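Local coordinates for Uly1 (Catenovulum maritimum, PDB 7DRQ), which probably cleaves the green-algal polysaccharide ulvan by beta-elimination, as a calcium-binding lyase of polysaccharide lyase family 24, at residues T11-F16 against G467-T472; T392-F396 against T428-T432. All coordinates share one frame; numbering follows the deposited sequence.

How the interactions relate
Both contacts join separate parts of an antiparallel beta architecture that probably forms a beta-propeller, in keeping with the BNR-repeat family. Interaction 1 pairs strand 3-15 with strand 469-478, bringing the two ends of the modelled chain into one sheet. Interaction 2 is nested within the loop so closed and is more local: it links the corner after strand 391-393, in one sheet, to the loop between strands 418-425 and 432-436 of another. The centres lie about 37 Å apart, and the nearest atoms about 25 Å, so the two do not touch. Neither contains the calcium ligands D173, D183 and K185 or L283, D285 and F287; both are structural contacts.

Interaction 1. Residues T11-F16 against G467-T472; sequences TDQALF and GDKRTT
The guanidinium of R470 lies flat over one face of the F16 ring, its plane turned only 25° from the ring and CZ 3.9 Å from the centroid of F16, a stacked cation-pi pair. The approach is displaced toward the rim, where R470 NH2 is 3.4 Å from F16 CD2. A bend at chi2 (-88°) folds the arginine back to this ring, with R470 CG against F16 CB, while R470 NE donates to G467 O at 2.9 Å, which helps fix the rotation of the group. L461 of strand 455-462 packs on both side chains.

Backbone bonds join the segments as antiparallel strands. A14 N donates to R470 O (2.9 Å) and R470 N returns to A14 O (2.8 Å); beyond them T472 N reaches T11 O. R470 is matched by two residues, Q13 and A14, in a classic bulge that slips the register by one, and T11 OG1 accepts from Q13 N in an ST turn at the same corner. Strand 3-15 flanks the C-terminal strand 469-478 as an outermost strand of its sheet, consistent with the closure by which beta-propellers join their two chain ends. Past the strand, F16 N meets D468 O from above the carbonyl plane, 62° out of it.

Among side chains, T471 OG1 donates to D12 OD1, at 2.5 Å a bond so short that its exact length is doubtful, and D12 OD2 forms a salt bridge with K9. On the face carrying T11, A14 and T472, A14 CB rests 3.7 Å from T472 CG2.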
ATOM      1  N   THR A  11      -2.554   9.136  18.622  1.00 13.06           N
ATOM      2  CA  THR A  11      -3.337  10.363  18.620  1.00 13.57           C
ATOM      3  C   THR A  11      -4.777  10.024  18.956  1.00 13.02           C
ATOM      4  O   THR A  11      -5.219   8.882  18.811  1.00 13.66           O
ATOM      5  CB  THR A  11      -3.254  11.086  17.264  1.00 12.23           C
ATOM      6  OG1 THR A  11      -3.975  12.322  17.321  1.00 15.77           O
ATOM      7  CG2 THR A  11      -3.856  10.228  16.159  1.00  9.71           C
ATOM      8  N   ASP A  12      -5.493  11.037  19.442  1.00 14.20           N
ATOM      9  CA  ASP A  12      -6.937  10.993  19.585  1.00 16.51           C
ATOM     10  C   ASP A  12      -7.628  11.796  18.498  1.00 15.67           C
ATOM     11  O   ASP A  12      -8.846  12.005  18.568  1.00 14.30           O
ATOM     12  CB  ASP A  12      -7.360  11.538  20.950  1.00 18.23           C
ATOM     13  CG  ASP A  12      -7.004  10.612  22.086  1.00 26.51           C
ATOM     14  OD1 ASP A  12      -7.254   9.393  21.968  1.00 22.92           O
ATOM     15  OD2 ASP A  12      -6.464  11.109  23.099  1.00 29.72           O
ATOM     16  N   GLN A  13      -6.874  12.256  17.495  1.00 17.07           N
ATOM     17  CA  GLN A  13      -7.409  13.161  16.485  1.00 15.97           C
ATOM     18  C   GLN A  13      -7.203  12.636  15.069  1.00 12.67           C
ATOM     19  O   GLN A  13      -7.113  13.427  14.130  1.00 12.10           O
ATOM     20  CB  GLN A  13      -6.775  14.544  16.616  1.00 17.21           C
ATOM     21  CG  GLN A  13      -6.899  15.169  17.983  1.00 28.46           C
ATOM     22  CD  GLN A  13      -7.127  16.662  17.895  1.00 33.30           C
ATOM     23  OE1 GLN A  13      -6.439  17.357  17.149  1.00 26.56           O
ATOM     24  NE2 GLN A  13      -8.106  17.163  18.650  1.00 37.43           N
ATOM     25  N   ALA A  14      -7.119  11.317  14.891  1.00 11.25           N
ATOM     26  CA  ALA A  14      -6.966  10.760  13.548  1.00 13.09           C
ATOM     27  C   ALA A  14      -8.244  10.944  12.741  1.00 14.11           C
ATOM     28  O   ALA A  14      -9.351  10.704  13.235  1.00 14.35           O
ATOM     29  CB  ALA A  14      -6.611   9.274  13.620  1.00 13.20           C
ATOM     30  N   LEU A  15      -8.087  11.380  11.497  1.00 12.67           N
ATOM     31  CA  LEU A  15      -9.241  11.661  10.647  1.00 15.48           C
ATOM     32  C   LEU A  15     -10.006  10.384  10.308  1.00 15.80           C
ATOM     33  O   LEU A  15      -9.418   9.350   9.983  1.00 13.91           O
ATOM     34  CB  LEU A  15      -8.793  12.364   9.368  1.00 11.50           C
ATOM     35  CG  LEU A  15      -9.894  12.621   8.323  1.00 12.97           C
ATOM     36  CD1 LEU A  15     -10.950  13.582   8.888  1.00 12.72           C
ATOM     37  CD2 LEU A  15      -9.302  13.175   7.024  1.00 14.77           C
ATOM     38  N   PHE A  16     -11.333  10.469  10.377  1.00 13.01           N
ATOM     39  CA  PHE A  16     -12.212   9.372  10.015  1.00 14.39           C
ATOM     40  C   PHE A  16     -13.406   9.934   9.258  1.00 13.99           C
ATOM     41  O   PHE A  16     -13.896  11.016   9.589  1.00 14.81           O
ATOM     42  CB  PHE A  16     -12.678   8.618  11.260  1.00 13.15           C
ATOM     43  CG  PHE A  16     -13.494   7.398  10.967  1.00 16.28           C
ATOM     44  CD1 PHE A  16     -12.877   6.186  10.701  1.00 12.66           C
ATOM     45  CD2 PHE A  16     -14.880   7.455  11.002  1.00 16.93           C
ATOM     46  CE1 PHE A  16     -13.636   5.049  10.443  1.00 16.49           C
ATOM     47  CE2 PHE A  16     -15.642   6.331  10.744  1.00 18.04           C
ATOM     48  CZ  PHE A  16     -15.022   5.124  10.462  1.00 16.43           C
ATOM     49  N   GLY A 467     -17.720  10.384  15.497  1.00 20.09           N
ATOM     50  CA  GLY A 467     -17.340  11.557  14.737  1.00 18.04           C
ATOM     51  C   GLY A 467     -16.132  11.334  13.834  1.00 18.68           C
ATOM     52  O   GLY A 467     -15.725  10.209  13.527  1.00 17.72           O
ATOM     53  N   ASP A 468     -15.531  12.451  13.430  1.00 18.08           N
ATOM     54  CA  ASP A 468     -14.467  12.440  12.433  1.00 17.71           C
ATOM     55  C   ASP A 468     -13.073  12.555  13.049  1.00 15.30           C
ATOM     56  O   ASP A 468     -12.108  12.857  12.332  1.00 15.17           O
ATOM     57  CB  ASP A 468     -14.713  13.548  11.403  1.00 15.00           C
ATOM     58  CG  ASP A 468     -14.833  14.928  12.033  1.00 17.24           C
ATOM     59  OD1 ASP A 468     -14.563  15.067  13.239  1.00 18.28           O
ATOM     60  OD2 ASP A 468     -15.184  15.887  11.312  1.00 17.18           O
ATOM     61  N   LYS A 469     -12.952  12.316  14.354  1.00 15.42           N
ATOM     62  CA  LYS A 469     -11.675  12.280  15.060  1.00 17.73           C
ATOM     63  C   LYS A 469     -11.640  11.026  15.920  1.00 20.69           C
ATOM     64  O   LYS A 469     -12.471  10.861  16.820  1.00 17.56           O
ATOM     65  CB  LYS A 469     -11.476  13.524  15.931  1.00 17.60           C
ATOM     66  CG  LYS A 469     -11.272  14.809  15.133  1.00 17.21           C
ATOM     67  CD  LYS A 469     -11.336  16.039  16.041  1.00 20.61           C
ATOM     68  CE  LYS A 469     -12.768  16.331  16.492  1.00 27.30           C
ATOM     69  NZ  LYS A 469     -13.659  16.753  15.355  1.00 25.46           N
ATOM     70  N   ARG A 470     -10.676  10.149  15.658  1.00 14.03           N
ATOM     71  CA  ARG A 470     -10.617   8.860  16.336  1.00 15.01           C
ATOM     72  C   ARG A 470      -9.226   8.637  16.904  1.00 15.32           C
ATOM     73  O   ARG A 470      -8.287   9.399  16.647  1.00 13.65           O
ATOM     74  CB  ARG A 470     -10.985   7.713  15.387  1.00 15.91           C
ATOM     75  CG  ARG A 470     -12.285   7.923  14.634  1.00 23.24           C
ATOM     76  CD  ARG A 470     -13.463   7.420  15.423  1.00 21.29           C
ATOM     77  NE  ARG A 470     -14.752   7.798  14.844  1.00 21.79           N
ATOM     78  CZ  ARG A 470     -15.603   6.943  14.280  1.00 22.30           C
ATOM     79  NH1 ARG A 470     -15.304   5.651  14.196  1.00 21.99           N
ATOM     80  NH2 ARG A 470     -16.763   7.380  13.815  1.00 19.12           N
ATOM     81  N   THR A 471      -9.087   7.550  17.656  1.00 14.66           N
ATOM     82  CA  THR A 471      -7.867   7.262  18.399  1.00 12.29           C
ATOM     83  C   THR A 471      -7.126   6.104  17.745  1.00 11.92           C
ATOM     84  O   THR A 471      -7.728   5.067  17.449  1.00 12.46           O
ATOM     85  CB  THR A 471      -8.185   6.932  19.861  1.00 12.86           C
ATOM     86  OG1 THR A 471      -8.760   8.090  20.487  1.00 14.67           O
ATOM     87  CG2 THR A 471      -6.914   6.547  20.610  1.00 13.26           C
ATOM     88  N   THR A 472      -5.822   6.280  17.532  1.00 12.70           N
ATOM     89  CA  THR A 472      -4.978   5.230  16.993  1.00  8.82           C
ATOM     90  C   THR A 472      -3.894   4.868  17.995  1.00  9.50           C
ATOM     91  O   THR A 472      -3.482   5.684  18.827  1.00 12.75           O
ATOM     92  CB  THR A 472      -4.312   5.638  15.663  1.00 10.62           C
ATOM     93  OG1 THR A 472      -3.583   6.844  15.876  1.00 12.65           O
ATOM     94  CG2 THR A 472      -5.364   5.877  14.600  1.00 12.47           C
TER

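Interaction 2. Residues T392-F396 against T428-T432; sequences TTTDF and TNDFT
D395 O takes the amide N-H of N429 ND2 at 2.9 Å, with a water 3.2 Å away as a possible second donor. The amide bond is nearly straight, with an N-H...O angle of 171°; the acceptor sits in the plane of the N429 amide, whereas the donor is tilted 25° from the carbonyl plane of D395. The same water is 3.0 Å from N429 OD1, which also bonds to H380 ND1, so both ends of the amide are engaged and its flip is probably fixed. With CG anti to the backbone N (chi1 -172°), N429 extends from its loop straight into the other segment.

The corner that offers the carbonyl is itself shaped by short-range turns. T393 OG1 accepts from D395 N in an ST turn, and an inverse gamma turn centred on D395 follows. The methyl of the same threonine, T393 CG2, meets N429 ND2 at 3.5 Å. A leucine in place of N429 would probably leave D395 O without the N429 donor and H380 without its amide partner, loosening the loop's hold on this turn.

Apolar contact adds a second point of attachment. The F396 ring points its edge at F431 in an offset edge-to-face pair, centroids 6.0 Å apart, with F396 CE1 and F431 CE1 nearest at 3.9 Å. N429 OD1 also lies beside the F396 edge, near its plane and 3.7 Å from CD1.

F396 lies between H380 and Y378 of strand 372-383 and I411 of strand 408-415, and F431 rests on I409 and the same I411; the contact thus bridges two neighbouring sheets at the protein surface, between strand 391-393 and the loop leading into strand 432-436.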
ATOM      1  N   THR A 392      -1.930 -25.475  -4.837  1.00 14.20           N
ATOM      2  CA  THR A 392      -3.022 -24.555  -4.543  1.00 10.01           C
ATOM      3  C   THR A 392      -4.078 -25.316  -3.757  1.00 14.06           C
ATOM      4  O   THR A 392      -4.515 -26.388  -4.186  1.00 14.64           O
ATOM      5  CB  THR A 392      -3.648 -23.973  -5.812  1.00 14.50           C
ATOM      6  OG1 THR A 392      -2.668 -23.226  -6.541  1.00 13.71           O
ATOM      7  CG2 THR A 392      -4.803 -23.058  -5.458  1.00 13.89           C
ATOM      8  N   THR A 393      -4.494 -24.755  -2.623  1.00 11.64           N
ATOM      9  CA  THR A 393      -5.580 -25.316  -1.831  1.00 12.00           C
ATOM     10  C   THR A 393      -6.588 -24.219  -1.527  1.00 13.90           C
ATOM     11  O   THR A 393      -6.226 -23.045  -1.401  1.00 13.82           O
ATOM     12  CB  THR A 393      -5.058 -25.947  -0.516  1.00 11.98           C
ATOM     13  OG1 THR A 393      -6.140 -26.582   0.192  1.00 16.50           O
ATOM     14  CG2 THR A 393      -4.426 -24.891   0.384  1.00 14.97           C
ATOM     15  N   THR A 394      -7.867 -24.594  -1.449  1.00 14.00           N
ATOM     16  CA  THR A 394      -8.895 -23.689  -0.942  1.00 15.24           C
ATOM     17  C   THR A 394      -9.175 -23.928   0.529  1.00 16.94           C
ATOM     18  O   THR A 394     -10.099 -23.326   1.087  1.00 16.44           O
ATOM     19  CB  THR A 394     -10.189 -23.813  -1.752  1.00 14.64           C
ATOM     20  OG1 THR A 394     -10.711 -25.139  -1.616  1.00 16.68           O
ATOM     21  CG2 THR A 394      -9.911 -23.536  -3.221  1.00 18.29           C
ATOM     22  N   ASP A 395      -8.389 -24.792   1.170  1.00 18.03           N
ATOM     23  CA  ASP A 395      -8.485 -25.014   2.613  1.00 14.42           C
ATOM     24  C   ASP A 395      -7.648 -23.946   3.321  1.00 14.36           C
ATOM     25  O   ASP A 395      -6.572 -24.196   3.871  1.00 19.86           O
ATOM     26  CB  ASP A 395      -8.040 -26.431   2.952  1.00 20.03           C
ATOM     27  CG  ASP A 395      -8.220 -26.769   4.420  1.00 26.14           C
ATOM     28  OD1 ASP A 395      -8.856 -25.982   5.150  1.00 24.27           O
ATOM     29  OD2 ASP A 395      -7.725 -27.834   4.843  1.00 27.69           O
ATOM     30  N   PHE A 396      -8.178 -22.718   3.299  1.00 17.68           N
ATOM     31  CA  PHE A 396      -7.492 -21.527   3.782  1.00 16.42           C
ATOM     32  C   PHE A 396      -8.515 -20.574   4.387  1.00 17.93           C
ATOM     33  O   PHE A 396      -9.604 -20.410   3.818  1.00 16.91           O
ATOM     34  CB  PHE A 396      -6.731 -20.837   2.639  1.00 16.48           C
ATOM     35  CG  PHE A 396      -5.856 -19.709   3.088  1.00 14.47           C
ATOM     36  CD1 PHE A 396      -4.673 -19.964   3.769  1.00 15.46           C
ATOM     37  CD2 PHE A 396      -6.213 -18.396   2.838  1.00 14.88           C
ATOM     38  CE1 PHE A 396      -3.857 -18.921   4.198  1.00 14.56           C
ATOM     39  CE2 PHE A 396      -5.403 -17.346   3.263  1.00 18.82           C
ATOM     40  CZ  PHE A 396      -4.224 -17.611   3.950  1.00 16.17           C
ATOM     41  N   THR A 428       4.394 -24.591   3.748  1.00 12.27           N
ATOM     42  CA  THR A 428       3.299 -25.417   4.236  1.00 14.18           C
ATOM     43  C   THR A 428       2.022 -24.594   4.319  1.00 13.60           C
ATOM     44  O   THR A 428       2.026 -23.370   4.170  1.00 10.49           O
ATOM     45  CB  THR A 428       3.593 -26.019   5.621  1.00 14.54           C
ATOM     46  OG1 THR A 428       3.361 -25.027   6.638  1.00 13.50           O
ATOM     47  CG2 THR A 428       5.037 -26.537   5.708  1.00 16.55           C
ATOM     48  N   ASN A 429       0.918 -25.295   4.584  1.00 10.52           N
ATOM     49  CA  ASN A 429      -0.378 -24.679   4.849  1.00 14.01           C
ATOM     50  C   ASN A 429      -0.863 -25.003   6.264  1.00 13.28           C
ATOM     51  O   ASN A 429      -2.071 -25.051   6.522  1.00 14.18           O
ATOM     52  CB  ASN A 429      -1.400 -25.137   3.804  1.00 12.26           C
ATOM     53  CG  ASN A 429      -2.729 -24.398   3.900  1.00 15.58           C
ATOM     54  OD1 ASN A 429      -2.785 -23.175   4.099  1.00 13.17           O
ATOM     55  ND2 ASN A 429      -3.815 -25.151   3.774  1.00 16.19           N
ATOM     56  N   ASP A 430       0.060 -25.199   7.204  1.00 14.07           N
ATOM     57  CA  ASP A 430      -0.301 -25.713   8.534  1.00 15.19           C
ATOM     58  C   ASP A 430      -0.198 -24.581   9.556  1.00 13.70           C
ATOM     59  O   ASP A 430       0.824 -24.409  10.227  1.00 13.76           O
ATOM     60  CB  ASP A 430       0.581 -26.886   8.907  1.00 20.89           C
ATOM     61  CG  ASP A 430       0.352 -28.088   8.010  1.00 31.93           C
ATOM     62  OD1 ASP A 430      -0.822 -28.384   7.689  1.00 33.09           O
ATOM     63  OD2 ASP A 430       1.353 -28.731   7.626  1.00 38.04           O
ATOM     64  N   PHE A 431      -1.278 -23.825   9.685  1.00 13.97           N
ATOM     65  CA  PHE A 431      -1.313 -22.695  10.594  1.00 15.43           C
ATOM     66  C   PHE A 431      -1.788 -23.118  11.974  1.00 18.53           C
ATOM     67  O   PHE A 431      -2.624 -24.015  12.119  1.00 17.77           O
ATOM     68  CB  PHE A 431      -2.232 -21.596  10.055  1.00 15.21           C
ATOM     69  CG  PHE A 431      -1.667 -20.883   8.866  1.00 15.72           C
ATOM     70  CD1 PHE A 431      -1.848 -21.397   7.592  1.00 14.47           C
ATOM     71  CD2 PHE A 431      -0.934 -19.714   9.027  1.00 14.21           C
ATOM     72  CE1 PHE A 431      -1.307 -20.743   6.473  1.00 16.31           C
ATOM     73  CE2 PHE A 431      -0.396 -19.049   7.921  1.00 14.86           C
ATOM     74  CZ  PHE A 431      -0.589 -19.569   6.647  1.00 13.32           C
ATOM     75  N   THR A 432      -1.240 -22.456  12.986  1.00 15.12           N
ATOM     76  CA  THR A 432      -1.735 -22.552  14.351  1.00 18.98           C
ATOM     77  C   THR A 432      -1.785 -21.154  14.947  1.00 18.65           C
ATOM     78  O   THR A 432      -0.943 -20.303  14.638  1.00 14.96           O
ATOM     79  CB  THR A 432      -0.853 -23.450  15.226  1.00 20.80           C
ATOM     80  OG1 THR A 432       0.464 -22.900  15.297  1.00 24.39           O
ATOM     81  CG2 THR A 432      -0.766 -24.854  14.668  1.00 20.35           C
TER
HETATM   82  O   HOH W   1      -4.866 -22.807   6.165  1.00 17.83           O